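Local coordinates for protein CofB (Escherichia coli, PDB 5AX6) that serves as a trimeric minor pilin subunit of the CFA/III type IVb pilus of enterotoxigenic E. coli and probably takes part in pilus assembly, at residues A[455-459]-A[472-478]; A[180-186]-A[219-225]; A[44-48]-A[135-139]. One frame throughout, in Å; residues are numbered along the deposited sequence.

Contact 1. Residues A[455-459]-A[472-478]; sequences ITATM and YLNPKFL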
loop_
_atom_site.group_PDB
_atom_site.type_symbol
_atom_site.label_atom_id
_atom_site.label_comp_id
_atom_site.label_asym_id
_atom_site.label_seq_id
_atom_site.Cartn_x
_atom_site.Cartn_y
_atom_site.Cartn_z
ATOM N N ILE A 455 33.810 25.555 -16.120
ATOM C CA ILE A 455 34.978 24.766 -15.780
ATOM C C ILE A 455 36.110 25.188 -16.690
ATOM O O ILE A 455 35.976 25.160 -17.917
ATOM C CB ILE A 455 34.739 23.241 -15.916
ATOM C CG1 ILE A 455 33.546 22.797 -15.057
ATOM C CG2 ILE A 455 35.967 22.486 -15.438
ATOM C CD1 ILE A 455 32.240 22.620 -15.814
ATOM N N THR A 456 37.221 25.598 -16.083
ATOM C CA THR A 456 38.371 26.061 -16.850
ATOM C C THR A 456 39.633 25.480 -16.264
ATOM O O THR A 456 39.613 24.943 -15.159
ATOM C CB THR A 456 38.487 27.585 -16.847
ATOM O OG1 THR A 456 38.592 28.040 -15.487
ATOM C CG2 THR A 456 37.270 28.204 -17.510
ATOM N N ALA A 457 40.732 25.599 -16.998
ATOM C CA ALA A 457 41.981 24.982 -16.582
ATOM C C ALA A 457 43.184 25.671 -17.192
ATOM O O ALA A 457 43.146 26.090 -18.354
ATOM C CB ALA A 457 41.985 23.496 -16.968
ATOM N N THR A 458 44.259 25.773 -16.420
ATOM C CA THR A 458 45.554 26.104 -17.009
ATOM C C THR A 458 46.476 24.905 -16.850
ATOM O O THR A 458 46.353 24.152 -15.884
ATOM C CB THR A 458 46.200 27.351 -16.361
ATOM O OG1 THR A 458 46.368 27.123 -14.957
ATOM C CG2 THR A 458 45.314 28.569 -16.563
ATOM N N MET A 459 47.387 24.732 -17.804
ATOM C CA MET A 459 48.400 23.688 -17.737
ATOM C C MET A 459 49.771 24.301 -17.969
ATOM O O MET A 459 49.937 25.103 -18.881
ATOM C CB MET A 459 48.144 22.596 -18.787
ATOM C CG MET A 459 49.191 21.466 -18.788
ATOM S SD MET A 459 49.019 20.326 -20.187
ATOM C CE MET A 459 47.238 20.175 -20.203
ATOM N N TYR A 472 49.167 26.807 -20.830
ATOM C CA TYR A 472 48.066 26.584 -21.756
ATOM C C TYR A 472 46.724 26.845 -21.070
ATOM O O TYR A 472 46.560 26.543 -19.876
ATOM C CB TYR A 472 48.083 25.147 -22.296
ATOM C CG TYR A 472 49.315 24.729 -23.071
ATOM C CD1 TYR A 472 49.880 25.550 -24.047
ATOM C CD2 TYR A 472 49.898 23.485 -22.844
ATOM C CE1 TYR A 472 51.011 25.139 -24.761
ATOM C CE2 TYR A 472 51.014 23.071 -23.538
ATOM C CZ TYR A 472 51.567 23.896 -24.499
ATOM O OH TYR A 472 52.670 23.458 -25.188
ATOM N N LEU A 473 45.770 27.386 -21.832
ATOM C CA LEU A 473 44.408 27.614 -21.364
ATOM C C LEU A 473 43.417 26.619 -21.967
ATOM O O LEU A 473 43.351 26.471 -23.182
ATOM C CB LEU A 473 43.956 29.037 -21.709
ATOM C CG LEU A 473 42.497 29.364 -21.386
ATOM C CD1 LEU A 473 42.286 29.410 -19.875
ATOM C CD2 LEU A 473 42.071 30.684 -22.031
ATOM N N ASN A 474 42.639 25.951 -21.117
ATOM C CA ASN A 474 41.569 25.055 -21.567
ATOM C C ASN A 474 41.914 24.181 -22.772
ATOM O O ASN A 474 41.243 24.251 -23.803
ATOM C CB ASN A 474 40.320 25.868 -21.904
ATOM C CG ASN A 474 39.836 26.704 -20.738
ATOM O OD1 ASN A 474 40.011 26.335 -19.575
ATOM N ND2 ASN A 474 39.227 27.848 -21.044
ATOM N N PRO A 475 42.953 23.351 -22.647
ATOM C CA PRO A 475 43.487 22.579 -23.776
ATOM C C PRO A 475 42.728 21.279 -24.098
ATOM O O PRO A 475 42.257 20.593 -23.190
ATOM C CB PRO A 475 44.913 22.255 -23.329
ATOM C CG PRO A 475 44.876 22.285 -21.851
ATOM C CD PRO A 475 43.743 23.170 -21.416
ATOM N N LYS A 476 42.631 20.953 -25.385
ATOM C CA LYS A 476 41.966 19.724 -25.826
ATOM C C LYS A 476 42.719 18.478 -25.384
ATOM O O LYS A 476 42.191 17.361 -25.482
ATOM C CB LYS A 476 41.819 19.700 -27.350
ATOM C CG LYS A 476 43.167 19.782 -28.067
ATOM C CD LYS A 476 43.032 19.535 -29.555
ATOM C CE LYS A 476 44.402 19.613 -30.231
ATOM N NZ LYS A 476 44.309 19.589 -31.713
ATOM N N PHE A 477 43.956 18.652 -24.925
ATOM C CA PHE A 477 44.719 17.510 -24.430
ATOM C C PHE A 477 44.710 17.444 -22.901
ATOM O O PHE A 477 45.645 16.936 -22.267
ATOM C CB PHE A 477 46.159 17.517 -24.976
ATOM C CG PHE A 477 46.807 18.877 -25.025
ATOM C CD1 PHE A 477 47.451 19.396 -23.909
ATOM C CD2 PHE A 477 46.814 19.618 -26.208
ATOM C CE1 PHE A 477 48.076 20.648 -23.962
ATOM C CE2 PHE A 477 47.434 20.871 -26.265
ATOM C CZ PHE A 477 48.064 21.377 -25.143
ATOM N N LEU A 478 43.620 17.946 -22.326
ATOM C CA LEU A 478 43.285 17.746 -20.920
ATOM C C LEU A 478 41.816 17.379 -20.892
ATOM O O LEU A 478 40.982 18.110 -21.430
ATOM C CB LEU A 478 43.544 19.003 -20.075
ATOM C CG LEU A 478 43.054 18.942 -18.626
ATOM C CD1 LEU A 478 43.782 17.842 -17.865
ATOM C CD2 LEU A 478 43.215 20.295 -17.891
#

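Contact 2. Residues A[180-186]-A[219-225]; sequences IYVVERN and KNYGLRL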
loop_
_atom_site.group_PDB
_atom_site.type_symbol
_atom_site.label_atom_id
_atom_site.label_comp_id
_atom_site.label_asym_id
_atom_site.label_seq_id
_atom_site.Cartn_x
_atom_site.Cartn_y
_atom_site.Cartn_z
ATOM N N ILE A 180 -32.894 4.418 25.639
ATOM C CA ILE A 180 -32.662 4.397 27.069
ATOM C C ILE A 180 -34.005 4.549 27.752
ATOM O O ILE A 180 -34.707 5.519 27.502
ATOM C CB ILE A 180 -31.731 5.537 27.504
ATOM C CG1 ILE A 180 -30.358 5.377 26.841
ATOM C CG2 ILE A 180 -31.631 5.586 29.019
ATOM C CD1 ILE A 180 -29.448 6.575 27.027
ATOM N N TYR A 181 -34.363 3.586 28.592
ATOM C CA TYR A 181 -35.639 3.624 29.295
ATOM C C TYR A 181 -35.410 3.729 30.786
ATOM O O TYR A 181 -34.419 3.220 31.313
ATOM C CB TYR A 181 -36.477 2.375 28.996
ATOM C CG TYR A 181 -37.236 2.414 27.701
ATOM C CD1 TYR A 181 -38.619 2.524 27.691
ATOM C CD2 TYR A 181 -36.576 2.352 26.482
ATOM C CE1 TYR A 181 -39.326 2.556 26.499
ATOM C CE2 TYR A 181 -37.266 2.380 25.288
ATOM C CZ TYR A 181 -38.644 2.480 25.302
ATOM O OH TYR A 181 -39.332 2.513 24.112
ATOM N N VAL A 182 -36.345 4.379 31.470
ATOM C CA VAL A 182 -36.356 4.367 32.924
ATOM C C VAL A 182 -37.068 3.101 33.393
ATOM O O VAL A 182 -38.155 2.770 32.898
ATOM C CB VAL A 182 -37.057 5.615 33.495
ATOM C CG1 VAL A 182 -37.181 5.514 35.003
ATOM C CG2 VAL A 182 -36.302 6.870 33.097
ATOM N N VAL A 183 -36.459 2.380 34.328
ATOM C CA VAL A 183 -37.104 1.202 34.880
ATOM C C VAL A 183 -37.199 1.316 36.394
ATOM O O VAL A 183 -36.519 2.135 37.003
ATOM C CB VAL A 183 -36.366 -0.096 34.470
ATOM C CG1 VAL A 183 -36.460 -0.279 32.949
ATOM C CG2 VAL A 183 -34.902 -0.078 34.928
ATOM N N GLU A 184 -38.064 0.508 36.988
ATOM C CA GLU A 184 -38.302 0.585 38.413
ATOM C C GLU A 184 -38.605 -0.787 38.982
ATOM O O GLU A 184 -39.045 -1.699 38.273
ATOM C CB GLU A 184 -39.464 1.546 38.715
ATOM C CG GLU A 184 -40.786 1.088 38.120
ATOM C CD GLU A 184 -41.933 2.065 38.353
ATOM O OE1 GLU A 184 -41.937 3.161 37.747
ATOM O OE2 GLU A 184 -42.841 1.725 39.143
ATOM N N ARG A 185 -38.365 -0.932 40.276
ATOM C CA ARG A 185 -38.823 -2.112 40.979
ATOM C C ARG A 185 -39.233 -1.702 42.381
ATOM O O ARG A 185 -38.790 -0.666 42.891
ATOM C CB ARG A 185 -37.750 -3.195 41.013
ATOM C CG ARG A 185 -36.460 -2.775 41.661
ATOM C CD ARG A 185 -35.413 -3.857 41.503
ATOM N NE ARG A 185 -34.129 -3.467 42.068
ATOM C CZ ARG A 185 -33.035 -4.215 42.023
ATOM N NH1 ARG A 185 -33.060 -5.403 41.423
ATOM N NH2 ARG A 185 -31.910 -3.771 42.565
ATOM N N ASN A 186 -40.094 -2.509 42.988
ATOM C CA ASN A 186 -40.646 -2.185 44.294
ATOM C C ASN A 186 -39.674 -2.560 45.396
ATOM O O ASN A 186 -39.694 -1.980 46.476
ATOM C CB ASN A 186 -41.994 -2.890 44.491
ATOM C CG ASN A 186 -43.049 -2.398 43.515
ATOM O OD1 ASN A 186 -43.031 -1.234 43.110
ATOM N ND2 ASN A 186 -43.969 -3.286 43.119
ATOM N N LYS A 219 -40.225 4.091 44.831
ATOM C CA LYS A 219 -39.632 3.049 43.998
ATOM C C LYS A 219 -38.109 3.096 44.020
ATOM O O LYS A 219 -37.518 4.107 44.397
ATOM C CB LYS A 219 -40.127 3.175 42.558
ATOM C CG LYS A 219 -41.635 3.256 42.421
ATOM C CD LYS A 219 -42.321 2.061 43.054
ATOM C CE LYS A 219 -43.832 2.185 42.950
ATOM N NZ LYS A 219 -44.536 1.004 43.519
ATOM N N ASN A 220 -37.480 1.986 43.633
ATOM C CA ASN A 220 -36.067 1.985 43.270
ATOM C C ASN A 220 -35.972 2.059 41.752
ATOM O O ASN A 220 -36.650 1.307 41.047
ATOM C CB ASN A 220 -35.363 0.741 43.797
ATOM C CG ASN A 220 -35.624 0.519 45.273
ATOM O OD1 ASN A 220 -35.570 1.458 46.064
ATOM N ND2 ASN A 220 -35.934 -0.720 45.649
ATOM N N TYR A 221 -35.156 2.980 41.251
ATOM C CA TYR A 221 -35.094 3.226 39.816
ATOM C C TYR A 221 -33.790 2.757 39.190
ATOM O O TYR A 221 -32.789 2.535 39.875
ATOM C CB TYR A 221 -35.304 4.708 39.527
ATOM C CG TYR A 221 -36.722 5.155 39.780
ATOM C CD1 TYR A 221 -37.707 4.964 38.819
ATOM C CD2 TYR A 221 -37.085 5.758 40.984
ATOM C CE1 TYR A 221 -39.013 5.365 39.040
ATOM C CE2 TYR A 221 -38.402 6.162 41.217
ATOM C CZ TYR A 221 -39.352 5.967 40.240
ATOM O OH TYR A 221 -40.650 6.361 40.453
ATOM N N GLY A 222 -33.820 2.602 37.874
ATOM C CA GLY A 222 -32.646 2.213 37.122
ATOM C C GLY A 222 -32.810 2.671 35.693
ATOM O O GLY A 222 -33.813 3.294 35.348
ATOM N N LEU A 223 -31.813 2.381 34.865
ATOM C CA LEU A 223 -31.877 2.682 33.444
ATOM C C LEU A 223 -31.671 1.406 32.660
ATOM O O LEU A 223 -30.798 0.600 32.993
ATOM C CB LEU A 223 -30.812 3.703 33.033
ATOM C CG LEU A 223 -30.904 5.121 33.597
ATOM C CD1 LEU A 223 -29.611 5.865 33.267
ATOM C CD2 LEU A 223 -32.112 5.846 33.025
ATOM N N ARG A 224 -32.467 1.220 31.619
ATOM C CA ARG A 224 -32.216 0.130 30.695
ATOM C C ARG A 224 -31.548 0.694 29.448
ATOM O O ARG A 224 -32.120 1.541 28.758
ATOM C CB ARG A 224 -33.517 -0.593 30.335
ATOM C CG ARG A 224 -33.294 -1.821 29.462
ATOM C CD ARG A 224 -34.601 -2.431 29.010
ATOM N NE ARG A 224 -35.339 -1.559 28.100
ATOM C CZ ARG A 224 -36.487 -1.904 27.524
ATOM N NH1 ARG A 224 -37.012 -3.096 27.775
ATOM N NH2 ARG A 224 -37.111 -1.060 26.715
ATOM N N LEU A 225 -30.322 0.249 29.177
ATOM C CA LEU A 225 -29.613 0.675 27.982
ATOM C C LEU A 225 -29.712 -0.421 26.936
ATOM O O LEU A 225 -29.329 -1.562 27.209
ATOM C CB LEU A 225 -28.136 0.967 28.281
ATOM C CG LEU A 225 -27.788 1.912 29.428
ATOM C CD1 LEU A 225 -26.269 1.976 29.603
ATOM C CD2 LEU A 225 -28.341 3.294 29.138
HETATM O O HOH W 1 -42.671 5.185 39.319
#

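Contact 3. Residues A[44-48]-A[135-139]; sequences PLYEQ and VGSAI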
loop_
_atom_site.group_PDB
_atom_site.type_symbol
_atom_site.label_atom_id
_atom_site.label_comp_id
_atom_site.label_asym_id
_atom_site.label_seq_id
_atom_site.Cartn_x
_atom_site.Cartn_y
_atom_site.Cartn_z
ATOM N N PRO A 44 -21.185 -20.609 21.954
ATOM C CA PRO A 44 -22.153 -21.381 22.746
ATOM C C PRO A 44 -23.519 -20.704 22.852
ATOM O O PRO A 44 -24.509 -21.384 23.114
ATOM C CB PRO A 44 -21.482 -21.483 24.133
ATOM C CG PRO A 44 -20.460 -20.398 24.155
ATOM C CD PRO A 44 -19.962 -20.327 22.723
ATOM N N LEU A 45 -23.572 -19.387 22.659
ATOM C CA LEU A 45 -24.862 -18.703 22.596
ATOM C C LEU A 45 -25.774 -19.346 21.561
ATOM O O LEU A 45 -26.992 -19.376 21.728
ATOM C CB LEU A 45 -24.670 -17.219 22.256
ATOM C CG LEU A 45 -23.992 -16.319 23.292
ATOM C CD1 LEU A 45 -23.799 -14.922 22.709
ATOM C CD2 LEU A 45 -24.819 -16.238 24.560
ATOM N N TYR A 46 -25.191 -19.869 20.485
ATOM C CA TYR A 46 -26.006 -20.245 19.332
ATOM C C TYR A 46 -26.034 -21.754 19.057
ATOM O O TYR A 46 -26.381 -22.200 17.956
ATOM C CB TYR A 46 -25.517 -19.458 18.114
ATOM C CG TYR A 46 -25.480 -17.976 18.398
ATOM C CD1 TYR A 46 -26.641 -17.294 18.752
ATOM C CD2 TYR A 46 -24.286 -17.260 18.343
ATOM C CE1 TYR A 46 -26.617 -15.926 19.041
ATOM C CE2 TYR A 46 -24.248 -15.897 18.624
ATOM C CZ TYR A 46 -25.412 -15.237 18.974
ATOM O OH TYR A 46 -25.378 -13.888 19.256
ATOM N N GLU A 47 -25.695 -22.522 20.079
ATOM C CA GLU A 47 -25.789 -23.976 20.037
ATOM C C GLU A 47 -27.060 -24.460 20.715
ATOM O O GLU A 47 -27.337 -24.093 21.856
ATOM C CB GLU A 47 -24.577 -24.608 20.713
ATOM C CG GLU A 47 -23.310 -24.533 19.892
ATOM C CD GLU A 47 -23.399 -25.376 18.631
ATOM O OE1 GLU A 47 -23.022 -26.565 18.681
ATOM O OE2 GLU A 47 -23.856 -24.849 17.591
ATOM N N GLN A 48 -27.831 -25.295 20.024
ATOM C CA GLN A 48 -29.078 -25.808 20.596
ATOM C C GLN A 48 -28.857 -26.607 21.874
ATOM O O GLN A 48 -29.768 -26.764 22.682
ATOM C CB GLN A 48 -29.810 -26.689 19.585
ATOM C CG GLN A 48 -30.506 -25.941 18.478
ATOM C CD GLN A 48 -31.367 -26.863 17.622
ATOM O OE1 GLN A 48 -30.928 -27.351 16.580
ATOM N NE2 GLN A 48 -32.596 -27.110 18.067
ATOM N N VAL A 135 -34.335 -22.443 20.417
ATOM C CA VAL A 135 -33.214 -22.519 21.340
ATOM C C VAL A 135 -31.944 -22.111 20.608
ATOM O O VAL A 135 -31.688 -22.578 19.503
ATOM C CB VAL A 135 -33.047 -23.933 21.928
ATOM C CG1 VAL A 135 -31.841 -23.981 22.837
ATOM C CG2 VAL A 135 -34.300 -24.347 22.686
ATOM N N GLY A 136 -31.156 -21.237 21.222
ATOM C CA GLY A 136 -29.961 -20.721 20.574
ATOM C C GLY A 136 -30.263 -19.699 19.486
ATOM O O GLY A 136 -29.428 -19.430 18.624
ATOM N N SER A 137 -31.463 -19.127 19.532
ATOM C CA SER A 137 -31.883 -18.109 18.575
ATOM C C SER A 137 -30.888 -16.962 18.448
ATOM O O SER A 137 -30.196 -16.634 19.406
ATOM C CB SER A 137 -33.238 -17.543 18.986
ATOM O OG SER A 137 -33.570 -16.413 18.204
ATOM N N ALA A 138 -30.840 -16.343 17.269
ATOM C CA ALA A 138 -30.055 -15.121 17.083
ATOM C C ALA A 138 -30.571 -14.039 18.017
ATOM O O ALA A 138 -31.730 -14.059 18.432
ATOM C CB ALA A 138 -30.118 -14.649 15.635
ATOM N N ILE A 139 -29.702 -13.099 18.354
ATOM C CA ILE A 139 -30.027 -12.052 19.305
ATOM C C ILE A 139 -30.094 -10.714 18.578
ATOM O O ILE A 139 -29.107 -10.283 17.966
ATOM C CB ILE A 139 -28.974 -11.993 20.436
ATOM C CG1 ILE A 139 -29.019 -13.282 21.276
ATOM C CG2 ILE A 139 -29.181 -10.752 21.297
ATOM C CD1 ILE A 139 -27.755 -13.505 22.149
HETATM O O HOH W 2 -27.095 -12.971 17.252
#

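Contact 1. Residues A[455-459]-A[472-478]
Thr458 and Met459 pair antiparallel with Leu473 and Tyr472 in a buried contact where strand 452-463 of the C-terminal domain meets strand 468-473 and the turn that follows it. Met459 and Tyr472 form the hydrogen-bonded pair, with Tyr472 N 2.7 Å from Met459 O and Met459 N 2.9 Å from Tyr472 O. Beyond Leu473 the strand pairing ends where Asn474 takes a left-handed backbone conformation. It nevertheless holds Ala457 twice: its N reaches Ala457 O at 2.8 Å, while its side-chain OD1 accepts from Ala457 N at 2.8 Å, nearly along the C=O axis. The amide thus stands in for the backbone carbonyl that a continuing strand would offer; chi1 of -57° sets CG beside the residue's own N, bringing OD1 to the N-H of Ala457 while the Asn474 N-H takes the carbonyl of that same residue. The amide's ND2 is occupied by Lys378 O, which fixes its rotation. Replaced by alanine, the residue would lose this amide, and the Ala457 N-H and Lys378 carbonyl would probably be left without their mates, the edge just past Leu473 being held less firmly. The motif is a beta-hairpin whose second strand runs into a type I turn, Pro475 to Leu478, leading to strand 478-487 of another sheet. Met459 fills the inside of this bend. Its CG lies anti to the backbone N (chi1 179°) and the chain folds at its last torsion, so that CE meets Pro475 CG at 3.6 Å and Leu478 CB at 3.9 Å. SD lies at the edge of the Phe477 ring, 5.2 Å from its centroid, a Met-aromatic contact, while Pro475 CB sits over a face of that ring. Ala457 CB adds a 3.6 Å contact to Leu478 CD2.

Contact 2. Residues A[180-186]-A[219-225]
Asn186 OD1 is gripped by two cationic side chains, Lys219 NZ at 2.7 Å and Arg194 from the adjacent strand 194-198. The lysine approaches from above the amide's carbonyl plane, after a bend at chi2 that runs its chain alongside the asparagine. These residues close one end of an antiparallel strand pair, 179-185 with 220-227, inside the sheet of the pilin domain. Six bridges from Ile180-Leu225 to Arg185-Asn220 keep unbroken register, and three of them are hydrogen-bonded pairs. The backbone N of Val183 lies 3.0 Å from Gly222 O in a nearly straight bond (176° at the hydrogen), although the donor stands well above that carbonyl's plane. Gly222 leaves room for Val183, whose CG2 comes within 3.5 Å of Gly222 C; a beta carbon there would sit tight against that methyl. On the face bearing Ile180, Val182 and Glu184, apolar contacts run from Ile180 CG1 to Leu225 CD2 (3.7 Å) and from Val182 CG1 to Tyr221 CD1 (3.9 Å). Farther along, the Glu184 carboxylate lies beside the Tyr221 ring, their planes 79° apart. One water donates to both Glu184 OE1 and Tyr221 OH. Outside the pair, Arg194 forms a salt bridge with Glu184 OE2, Thr196 bonds to OE1, Asp216 O bonds to the Tyr221 hydroxyl, and Arg185 pairs with Asp124. The other face carries Tyr181, Arg185 and Arg224. Arg224 bends at chi3 and forms a cation-pi contact with Tyr181, its CZ 4.7 Å from the ring centroid. The guanidinium stands steeply on the ring, the two planes 71° apart, with one nitrogen dipping toward the face. That NH2, which also donates to Leu63 O, hangs over the ring offset toward the rim, 3.5 Å from Tyr181 CD2.

Contact 3. Residues A[44-48]-A[135-139]
Tyr46 meets Gly136 and Ser137 through the edge of its ring, in a contact of two loops that contains no direct conventional hydrogen bond. The polar contacts are therefore of weaker kinds. In the plane of the ring, Tyr46 CD1 comes to 3.5 Å from Gly136 O, and Tyr46 CE1 to 3.7 Å from Ser137 O. Two CA-H...O contacts accompany them: Gly136 CA to Leu45 O at 3.5 Å and Tyr46 CA to Gly136 O at 3.6 Å. At the other end of the contact a methyl, Val135 CG1, rests 3.5 Å from the carbonyl oxygen Gln48 O. Such close backbone approach depends on the glycine, since a beta carbon at Gly136 would press on the carbonyl carbons of Tyr46 and Glu47, and its positive phi (75°) also favours a residue without one.

Solvent supplies the firmer link. A water accepts from Ile139 N at 2.8 Å and donates to Tyr46 OH at 2.8 Å, while that hydroxyl is also hydrogen-bonded to Val25 O, which fixes the far end of the ring.

Among the apolar contacts, chi1 near -53° swings the Tyr46 ring toward 136-139; Leu45 CB lies over one ring face. The Ile139 and Tyr46 side chains cross at about a right angle, with Ile139 CD1 beside Tyr46 CE1 and, at 4.2 Å, Leu45 CD1.

Arg57 bonds through its NH2 to both Leu45 O and Ser137 O, linking the two loops. Leu45 and Ile139 together pack against Val25 at the end of helix 4-25 and Phe128 of strand 121-130, so the contact sits where the N-terminal helix meets the pilin sheet.

The three contacts sample both ends of an elongated chain. Contacts 2 and 3 both fall in the pilin domain, their centres 28 Å apart and their nearest atoms about 11 Å; strand 139-148, which starts at Ile139 of contact 3, is the sheet neighbour of strand 220-227 in contact 2. Contact 1 lies in the C-terminal domain on the opposite side of the chain's centre, 99 Å from contact 2 and 93 Å from contact 3 between centres. In the trimer, Gln48 of one subunit lies close to Tyr181 of another, though the polar geometry there is not secure, and contact 1 also faces another subunit, whose Arg430 packs on Thr458 and Leu473.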